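Side-chain contacts in soluble epoxide hydrolase (Bacillus megaterium, PDB 4INZ), which belongs to the soluble epoxide hydrolases, enzymes built on the alpha/beta hydrolase fold: residues S180-L185 and N206-G211; A162-K167 and Q171-R176. The protein carries 1 engineered substitution. All coordinates share one frame; numbering follows the deposited sequence.

Interaction 1: residues S180-L185 and N206-G211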
ATOM      1  N   SER A 180      -9.879 -12.961 -14.592  1.00 25.22           N
ATOM      2  CA  SER A 180     -10.935 -12.047 -15.003  1.00 28.62           C
ATOM      3  C   SER A 180     -11.335 -11.078 -13.895  1.00 28.99           C
ATOM      4  O   SER A 180     -11.564  -9.899 -14.154  1.00 29.17           O
ATOM      5  CB  SER A 180     -12.159 -12.829 -15.486  1.00 29.72           C
ATOM      6  OG  SER A 180     -12.574 -13.762 -14.506  1.00 31.23           O
ATOM      7  N   GLY A 181     -11.414 -11.571 -12.661  1.00 28.87           N
ATOM      8  CA  GLY A 181     -11.806 -10.722 -11.549  1.00 26.63           C
ATOM      9  C   GLY A 181     -10.824  -9.585 -11.330  1.00 26.36           C
ATOM     10  O   GLY A 181     -11.217  -8.445 -11.054  1.00 27.67           O
ATOM     11  N   LEU A 182      -9.538  -9.892 -11.453  1.00 24.49           N
ATOM     12  CA  LEU A 182      -8.494  -8.886 -11.274  1.00 25.21           C
ATOM     13  C   LEU A 182      -8.425  -7.942 -12.473  1.00 26.16           C
ATOM     14  O   LEU A 182      -8.174  -6.746 -12.323  1.00 25.05           O
ATOM     15  CB  LEU A 182      -7.137  -9.557 -11.042  1.00 24.86           C
ATOM     16  CG  LEU A 182      -7.027 -10.400  -9.769  1.00 24.43           C
ATOM     17  CD1 LEU A 182      -5.749 -11.235  -9.767  1.00 25.67           C
ATOM     18  CD2 LEU A 182      -7.102  -9.516  -8.521  1.00 26.25           C
ATOM     19  N   ARG A 183      -8.648  -8.486 -13.665  1.00 27.58           N
ATOM     20  CA  ARG A 183      -8.676  -7.667 -14.876  1.00 28.95           C
ATOM     21  C   ARG A 183      -9.764  -6.607 -14.797  1.00 29.45           C
ATOM     22  O   ARG A 183      -9.553  -5.447 -15.166  1.00 30.03           O
ATOM     23  CB  ARG A 183      -8.898  -8.534 -16.119  1.00 29.02           C
ATOM     24  CG  ARG A 183      -7.661  -9.283 -16.576  1.00 31.23           C
ATOM     25  CD  ARG A 183      -7.844  -9.859 -17.971  1.00 33.64           C
ATOM     26  NE  ARG A 183      -8.632 -11.090 -17.977  1.00 37.22           N
ATOM     27  CZ  ARG A 183      -9.856 -11.195 -18.487  1.00 40.28           C
ATOM     28  NH1 ARG A 183     -10.491 -12.360 -18.451  1.00 40.62           N
ATOM     29  NH2 ARG A 183     -10.441 -10.138 -19.040  1.00 41.10           N
ATOM     30  N   LYS A 184     -10.936  -7.008 -14.323  1.00 29.03           N
ATOM     31  CA  LYS A 184     -12.055  -6.085 -14.261  1.00 33.00           C
ATOM     32  C   LYS A 184     -11.792  -5.027 -13.203  1.00 32.48           C
ATOM     33  O   LYS A 184     -12.189  -3.875 -13.349  1.00 33.93           O
ATOM     34  CB  LYS A 184     -13.352  -6.843 -13.987  1.00 39.72           C
ATOM     35  CG  LYS A 184     -13.710  -7.819 -15.109  1.00 45.73           C
ATOM     36  CD  LYS A 184     -15.062  -8.491 -14.897  1.00 50.68           C
ATOM     37  CE  LYS A 184     -15.432  -9.374 -16.089  1.00 54.21           C
ATOM     38  NZ  LYS A 184     -14.433 -10.449 -16.347  1.00 56.71           N
ATOM     39  N   LEU A 185     -11.085  -5.418 -12.153  1.00 30.59           N
ATOM     40  CA  LEU A 185     -10.807  -4.520 -11.043  1.00 30.46           C
ATOM     41  C   LEU A 185      -9.796  -3.438 -11.418  1.00 28.18           C
ATOM     42  O   LEU A 185     -10.019  -2.258 -11.150  1.00 27.67           O
ATOM     43  CB  LEU A 185     -10.325  -5.321  -9.832  1.00 31.90           C
ATOM     44  CG  LEU A 185     -10.118  -4.587  -8.511  1.00 31.71           C
ATOM     45  CD1 LEU A 185     -11.372  -3.816  -8.122  1.00 33.52           C
ATOM     46  CD2 LEU A 185      -9.732  -5.586  -7.422  1.00 32.00           C
ATOM     47  N   ASN A 206       1.576 -10.848 -15.928  1.00 18.58           N
ATOM     48  CA  ASN A 206       2.709 -11.618 -15.428  1.00 18.13           C
ATOM     49  C   ASN A 206       2.735 -11.676 -13.903  1.00 18.93           C
ATOM     50  O   ASN A 206       3.029 -12.727 -13.315  1.00 20.33           O
ATOM     51  CB  ASN A 206       4.034 -11.029 -15.917  1.00 17.86           C
ATOM     52  CG  ASN A 206       4.298 -11.304 -17.377  1.00 19.19           C
ATOM     53  OD1 ASN A 206       3.668 -12.173 -17.992  1.00 20.37           O
ATOM     54  ND2 ASN A 206       5.253 -10.568 -17.944  1.00 18.20           N
ATOM     55  N   SER A 207       2.451 -10.544 -13.260  1.00 18.72           N
ATOM     56  CA  SER A 207       2.515 -10.481 -11.807  1.00 18.78           C
ATOM     57  C   SER A 207       1.506 -11.431 -11.174  1.00 19.11           C
ATOM     58  O   SER A 207       1.787 -12.049 -10.152  1.00 18.78           O
ATOM     59  CB  SER A 207       2.306  -9.051 -11.283  1.00 18.47           C
ATOM     60  OG  SER A 207       0.929  -8.707 -11.209  1.00 20.37           O
ATOM     61  N   TRP A 208       0.335 -11.552 -11.792  1.00 19.56           N
ATOM     62  CA  TRP A 208      -0.710 -12.426 -11.263  1.00 19.30           C
ATOM     63  C   TRP A 208      -0.401 -13.904 -11.522  1.00 19.84           C
ATOM     64  O   TRP A 208      -0.690 -14.768 -10.682  1.00 21.30           O
ATOM     65  CB  TRP A 208      -2.073 -12.018 -11.820  1.00 18.60           C
ATOM     66  CG  TRP A 208      -2.469 -10.647 -11.332  1.00 18.25           C
ATOM     67  CD1 TRP A 208      -2.096 -10.059 -10.154  1.00 18.05           C
ATOM     68  CD2 TRP A 208      -3.275  -9.690 -12.020  1.00 17.48           C
ATOM     69  NE1 TRP A 208      -2.639  -8.797 -10.060  1.00 17.92           N
ATOM     70  CE2 TRP A 208      -3.363  -8.546 -11.198  1.00 18.29           C
ATOM     71  CE3 TRP A 208      -3.944  -9.691 -13.251  1.00 20.06           C
ATOM     72  CZ2 TRP A 208      -4.091  -7.414 -11.566  1.00 19.11           C
ATOM     73  CZ3 TRP A 208      -4.668  -8.560 -13.617  1.00 20.16           C
ATOM     74  CH2 TRP A 208      -4.732  -7.439 -12.775  1.00 20.36           C
ATOM     75  N   GLU A 209       0.196 -14.184 -12.675  1.00 18.92           N
ATOM     76  CA  GLU A 209       0.630 -15.542 -13.008  1.00 19.03           C
ATOM     77  C   GLU A 209       1.721 -15.994 -12.051  1.00 16.83           C
ATOM     78  O   GLU A 209       1.760 -17.155 -11.645  1.00 19.33           O
ATOM     79  CB  GLU A 209       1.172 -15.596 -14.438  1.00 20.42           C
ATOM     80  CG  GLU A 209       0.140 -15.284 -15.506  1.00 22.67           C
ATOM     81  CD  GLU A 209      -0.497 -16.520 -16.125  1.00 25.57           C
ATOM     82  OE1 GLU A 209      -0.166 -17.661 -15.731  1.00 24.37           O
ATOM     83  OE2 GLU A 209      -1.341 -16.339 -17.023  1.00 29.64           O
ATOM     84  N   ASN A 210       2.620 -15.075 -11.709  1.00 16.99           N
ATOM     85  CA  ASN A 210       3.761 -15.389 -10.844  1.00 17.00           C
ATOM     86  C   ASN A 210       3.420 -15.363  -9.354  1.00 18.06           C
ATOM     87  O   ASN A 210       3.995 -16.111  -8.556  1.00 19.75           O
ATOM     88  CB  ASN A 210       4.919 -14.421 -11.133  1.00 17.74           C
ATOM     89  CG  ASN A 210       5.545 -14.660 -12.497  1.00 18.80           C
ATOM     90  OD1 ASN A 210       5.641 -15.801 -12.944  1.00 19.70           O
ATOM     91  ND2 ASN A 210       5.979 -13.586 -13.161  1.00 18.79           N
ATOM     92  N   GLY A 211       2.480 -14.503  -8.988  1.00 19.21           N
ATOM     93  CA  GLY A 211       2.085 -14.328  -7.602  1.00 17.79           C
ATOM     94  C   GLY A 211       1.069 -15.364  -7.178  1.00 20.95           C
ATOM     95  O   GLY A 211       0.789 -16.301  -7.917  1.00 22.69           O
TER

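Interaction 2: residues A162-K167 and Q171-R176. Engineered in segment 162-167: Ala162 (natural residue Met).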
ATOM      1  N   ALA A 162     -14.257  -6.517   1.869  1.00 32.47           N
ATOM      2  CA  ALA A 162     -13.326  -7.152   2.802  1.00 32.98           C
ATOM      3  C   ALA A 162     -13.981  -8.333   3.515  1.00 35.15           C
ATOM      4  O   ALA A 162     -13.333  -9.348   3.785  1.00 35.54           O
ATOM      5  CB  ALA A 162     -12.801  -6.144   3.805  1.00 34.00           C
ATOM      6  N   LYS A 163     -15.269  -8.201   3.813  1.00 34.47           N
ATOM      7  CA  LYS A 163     -16.024  -9.307   4.379  1.00 35.09           C
ATOM      8  C   LYS A 163     -16.185 -10.400   3.324  1.00 35.06           C
ATOM      9  O   LYS A 163     -15.995 -11.583   3.604  1.00 34.44           O
ATOM     10  CB  LYS A 163     -17.386  -8.820   4.883  1.00 40.15           C
ATOM     11  CG  LYS A 163     -18.283  -9.906   5.458  1.00 44.14           C
ATOM     12  CD  LYS A 163     -17.618 -10.663   6.593  1.00 46.31           C
ATOM     13  CE  LYS A 163     -18.647 -11.477   7.379  1.00 49.40           C
ATOM     14  NZ  LYS A 163     -19.562 -10.597   8.162  1.00 51.87           N
ATOM     15  N   TRP A 164     -16.509  -9.998   2.100  1.00 34.09           N
ATOM     16  CA  TRP A 164     -16.658 -10.954   1.012  1.00 31.47           C
ATOM     17  C   TRP A 164     -15.354 -11.711   0.763  1.00 30.45           C
ATOM     18  O   TRP A 164     -15.371 -12.905   0.463  1.00 29.82           O
ATOM     19  CB  TRP A 164     -17.131 -10.249  -0.261  1.00 34.20           C
ATOM     20  CG  TRP A 164     -17.410 -11.176  -1.397  1.00 34.07           C
ATOM     21  CD1 TRP A 164     -18.244 -12.256  -1.387  1.00 35.67           C
ATOM     22  CD2 TRP A 164     -16.871 -11.097  -2.722  1.00 34.45           C
ATOM     23  NE1 TRP A 164     -18.251 -12.858  -2.619  1.00 35.59           N
ATOM     24  CE2 TRP A 164     -17.415 -12.167  -3.457  1.00 34.46           C
ATOM     25  CE3 TRP A 164     -15.974 -10.230  -3.356  1.00 36.01           C
ATOM     26  CZ2 TRP A 164     -17.093 -12.394  -4.793  1.00 34.57           C
ATOM     27  CZ3 TRP A 164     -15.657 -10.456  -4.687  1.00 36.88           C
ATOM     28  CH2 TRP A 164     -16.218 -11.529  -5.389  1.00 36.14           C
ATOM     29  N   PHE A 165     -14.223 -11.021   0.900  1.00 28.93           N
ATOM     30  CA  PHE A 165     -12.919 -11.660   0.686  1.00 26.62           C
ATOM     31  C   PHE A 165     -12.655 -12.802   1.663  1.00 28.01           C
ATOM     32  O   PHE A 165     -11.705 -13.561   1.495  1.00 28.61           O
ATOM     33  CB  PHE A 165     -11.774 -10.648   0.770  1.00 25.27           C
ATOM     34  CG  PHE A 165     -11.580  -9.834  -0.477  1.00 25.38           C
ATOM     35  CD1 PHE A 165     -12.536  -9.829  -1.483  1.00 24.94           C
ATOM     36  CD2 PHE A 165     -10.431  -9.072  -0.645  1.00 26.02           C
ATOM     37  CE1 PHE A 165     -12.356  -9.069  -2.631  1.00 25.63           C
ATOM     38  CE2 PHE A 165     -10.242  -8.309  -1.793  1.00 27.15           C
ATOM     39  CZ  PHE A 165     -11.203  -8.311  -2.788  1.00 27.78           C
ATOM     40  N   GLN A 166     -13.484 -12.915   2.695  1.00 31.12           N
ATOM     41  CA  GLN A 166     -13.340 -14.005   3.654  1.00 32.69           C
ATOM     42  C   GLN A 166     -13.860 -15.309   3.042  1.00 34.28           C
ATOM     43  O   GLN A 166     -13.472 -16.402   3.464  1.00 35.54           O
ATOM     44  CB  GLN A 166     -14.085 -13.694   4.960  1.00 32.87           C
ATOM     45  CG  GLN A 166     -13.795 -12.309   5.552  1.00 32.88           C
ATOM     46  CD  GLN A 166     -12.344 -12.127   5.978  1.00 33.09           C
ATOM     47  OE1 GLN A 166     -11.758 -13.000   6.616  1.00 34.29           O
ATOM     48  NE2 GLN A 166     -11.764 -10.985   5.629  1.00 31.60           N
ATOM     49  N   LYS A 167     -14.731 -15.187   2.040  1.00 34.47           N
ATOM     50  CA  LYS A 167     -15.391 -16.351   1.445  1.00 35.15           C
ATOM     51  C   LYS A 167     -14.476 -17.125   0.496  1.00 37.98           C
ATOM     52  O   LYS A 167     -13.630 -16.546  -0.183  1.00 37.37           O
ATOM     53  CB  LYS A 167     -16.664 -15.925   0.707  1.00 38.03           C
ATOM     54  CG  LYS A 167     -17.671 -15.193   1.580  1.00 42.69           C
ATOM     55  CD  LYS A 167     -18.512 -16.157   2.403  1.00 47.90           C
ATOM     56  CE  LYS A 167     -19.639 -16.753   1.570  1.00 50.52           C
ATOM     57  NZ  LYS A 167     -20.448 -17.744   2.341  1.00 52.19           N
ATOM     58  N   GLN A 171     -11.315 -16.511  -4.406  1.00 28.67           N
ATOM     59  CA  GLN A 171     -10.111 -16.867  -5.149  1.00 30.99           C
ATOM     60  C   GLN A 171     -10.451 -17.224  -6.594  1.00 30.31           C
ATOM     61  O   GLN A 171      -9.837 -16.713  -7.527  1.00 31.37           O
ATOM     62  CB  GLN A 171      -9.324 -18.002  -4.488  1.00 32.61           C
ATOM     63  CG  GLN A 171      -8.040 -18.313  -5.241  1.00 34.38           C
ATOM     64  CD  GLN A 171      -7.156 -19.327  -4.548  1.00 34.08           C
ATOM     65  OE1 GLN A 171      -7.458 -19.788  -3.445  1.00 35.77           O
ATOM     66  NE2 GLN A 171      -6.045 -19.675  -5.191  1.00 32.05           N
ATOM     67  N   ASP A 172     -11.428 -18.106  -6.776  1.00 30.25           N
ATOM     68  CA  ASP A 172     -11.858 -18.478  -8.120  1.00 31.01           C
ATOM     69  C   ASP A 172     -12.357 -17.250  -8.891  1.00 29.52           C
ATOM     70  O   ASP A 172     -12.082 -17.100 -10.083  1.00 28.82           O
ATOM     71  CB  ASP A 172     -12.938 -19.565  -8.070  1.00 32.81           C
ATOM     72  CG  ASP A 172     -13.579 -19.820  -9.424  1.00 36.76           C
ATOM     73  OD1 ASP A 172     -12.950 -20.501 -10.263  1.00 36.51           O
ATOM     74  OD2 ASP A 172     -14.717 -19.343  -9.650  1.00 37.49           O
ATOM     75  N   TYR A 173     -13.083 -16.369  -8.209  1.00 27.91           N
ATOM     76  CA  TYR A 173     -13.565 -15.162  -8.862  1.00 27.81           C
ATOM     77  C   TYR A 173     -12.387 -14.356  -9.409  1.00 25.64           C
ATOM     78  O   TYR A 173     -12.446 -13.817 -10.510  1.00 25.75           O
ATOM     79  CB  TYR A 173     -14.371 -14.289  -7.900  1.00 27.38           C
ATOM     80  CG  TYR A 173     -14.691 -12.938  -8.483  1.00 27.22           C
ATOM     81  CD1 TYR A 173     -13.842 -11.857  -8.278  1.00 29.09           C
ATOM     82  CD2 TYR A 173     -15.834 -12.740  -9.246  1.00 27.53           C
ATOM     83  CE1 TYR A 173     -14.119 -10.621  -8.814  1.00 29.47           C
ATOM     84  CE2 TYR A 173     -16.120 -11.502  -9.786  1.00 28.81           C
ATOM     85  CZ  TYR A 173     -15.260 -10.446  -9.567  1.00 28.87           C
ATOM     86  OH  TYR A 173     -15.539  -9.205 -10.106  1.00 29.56           O
ATOM     87  N   MET A 174     -11.314 -14.278  -8.633  1.00 24.64           N
ATOM     88  CA  MET A 174     -10.167 -13.469  -9.032  0.94 24.76           C
ATOM     89  C   MET A 174      -9.327 -14.145 -10.115  1.00 24.64           C
ATOM     90  O   MET A 174      -8.841 -13.477 -11.031  1.00 26.68           O
ATOM     91  CB  MET A 174      -9.287 -13.126  -7.826  0.94 24.84           C
ATOM     92  CG  MET A 174      -9.957 -12.208  -6.807  0.94 25.81           C
ATOM     93  SD  MET A 174     -10.404 -10.596  -7.492  0.94 27.30           S
ATOM     94  CE  MET A 174     -11.306  -9.920  -6.104  0.94 27.65           C
ATOM     95  N   GLU A 175      -9.168 -15.465 -10.011  1.00 24.26           N
ATOM     96  CA  GLU A 175      -8.272 -16.215 -10.896  1.00 25.99           C
ATOM     97  C   GLU A 175      -8.886 -16.719 -12.201  1.00 26.43           C
ATOM     98  O   GLU A 175      -8.189 -16.826 -13.217  1.00 26.64           O
ATOM     99  CB  GLU A 175      -7.708 -17.437 -10.165  1.00 29.89           C
ATOM    100  CG  GLU A 175      -6.806 -17.152  -8.997  1.00 34.60           C
ATOM    101  CD  GLU A 175      -6.340 -18.432  -8.335  1.00 38.14           C
ATOM    102  OE1 GLU A 175      -5.296 -18.409  -7.660  1.00 40.06           O
ATOM    103  OE2 GLU A 175      -7.022 -19.469  -8.495  1.00 40.38           O
ATOM    104  N   ARG A 176     -10.169 -17.063 -12.168  1.00 26.61           N
ATOM    105  CA  ARG A 176     -10.796 -17.766 -13.292  1.00 28.55           C
ATOM    106  C   ARG A 176     -10.681 -16.983 -14.602  1.00 28.24           C
ATOM    107  O   ARG A 176     -10.645 -15.750 -14.601  1.00 29.33           O
ATOM    108  CB  ARG A 176     -12.272 -18.062 -12.992  1.00 29.30           C
ATOM    109  CG  ARG A 176     -13.147 -16.816 -12.954  1.00 30.43           C
ATOM    110  CD  ARG A 176     -14.583 -17.096 -12.487  1.00 33.66           C
ATOM    111  NE  ARG A 176     -15.357 -15.853 -12.404  1.00 36.26           N
ATOM    112  CZ  ARG A 176     -16.624 -15.764 -12.002  1.00 36.72           C
ATOM    113  NH1 ARG A 176     -17.297 -16.850 -11.637  1.00 35.07           N
ATOM    114  NH2 ARG A 176     -17.219 -14.580 -11.970  1.00 36.74           N
TER

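Interaction 1: residues S180-L185 and N206-G211
Leu182 lies over one face of the Trp208 indole, and this pair carries nearly all of the contact between helices 169-193 and 198-210. Leu182 CB stands 3.5 Å from the centroid of the six-membered ring of Trp208 and only 7° off the ring normal, a CH-pi contact centred over the benzo half. One branch extends the overlap: Leu182 CD1 rests over the pyrrole half, 3.7 Å from Trp208 CG. Chi1 (-64°, CG anti to the carbonyl carbon) and chi2 (169°) of Leu182 together put CD1 there. The two side chains slide past each other in opposite directions. At the far end of the ring, Leu182 O comes within 3.5 Å of Trp208 CH2.

Packing is looser at the partly exposed Arg183, whose CG stays 4.3 Å from Trp208 CZ3. Its guanidinium turns from the indole, with NE bonded to Asn178 O and NH1 to Asp177 O. Trp208 NE1 is likewise occupied, donating to Pro48 O, a bond that should help fix the rotation of the ring. With no hydrogen bond joining the segments, cohesion between them probably rests on dispersion and CH-pi attraction, while the buried indole N-H is satisfied from a third part of the chain.

Interaction 2: residues A162-K167 and Q171-R176
Trp164 and Tyr173 form the aromatic part of this contact, a T-shaped pair in which the indole supplies the edge and the phenol ring the face. The planes meet at 73°, and the centroid of the six-membered indole ring is 5.2 Å from that of Tyr173. A single atom makes the approach: Trp164 CH2 stands 3.7 Å from Tyr173 CG, over the face but displaced toward the CB end of the ring. The two side chains cross at about a right angle.

The apolar part lies deeper. In one of its two modelled conformers, Met174 bends at chi2 (-62°), bringing Met174 CE to 3.7 Å from Phe165 CZ, obliquely to the ring. Phe165 also belongs to an aromatic cluster, meeting Tyr161 and Tyr220 edge-to-face. These residues lie in the helical region inserted between strands 131-137 and 248-253, the position of the cap (lid) in alpha/beta hydrolases of this family; a type I turn from Trp164 to Lys167 lies on the way to helix 169-193.

No hydrogen bond joins the two segments; those found here act within each. Gln166 NE2 reaches back to Ala162 O, 2.9 Å away, which lies close to the plane of the Gln166 amide, and also bonds Tyr220 O; Ala162 is an engineered residue, Met in the natural sequence, and offers its backbone carbonyl here. On helix 169-193, Gln171 NE2 donates almost straight (173°) to Glu175 OE1 one turn later, meeting the carboxylate from above its plane.

In the fold
Interaction 2 comes first along the chain and closes before interaction 1 opens; their centres are 13 Å apart, on the same side of the molecule's centre. Helix 169-193 serves both: residues 171-176 meet Trp164 of helix 160-164 and Phe165 after it, while residues 180-185, nine residues on, face helix 198-210. The contacts touch where Gly181 CA lies 3.6 Å from Tyr173 CE1. All three helices fall between sheet strands 131-137 and 248-253, the insertion that forms the cap in this family. Helix 169-193 thus packs against a neighbour at each contact, linking helices 160-164 and 198-210 within the cap.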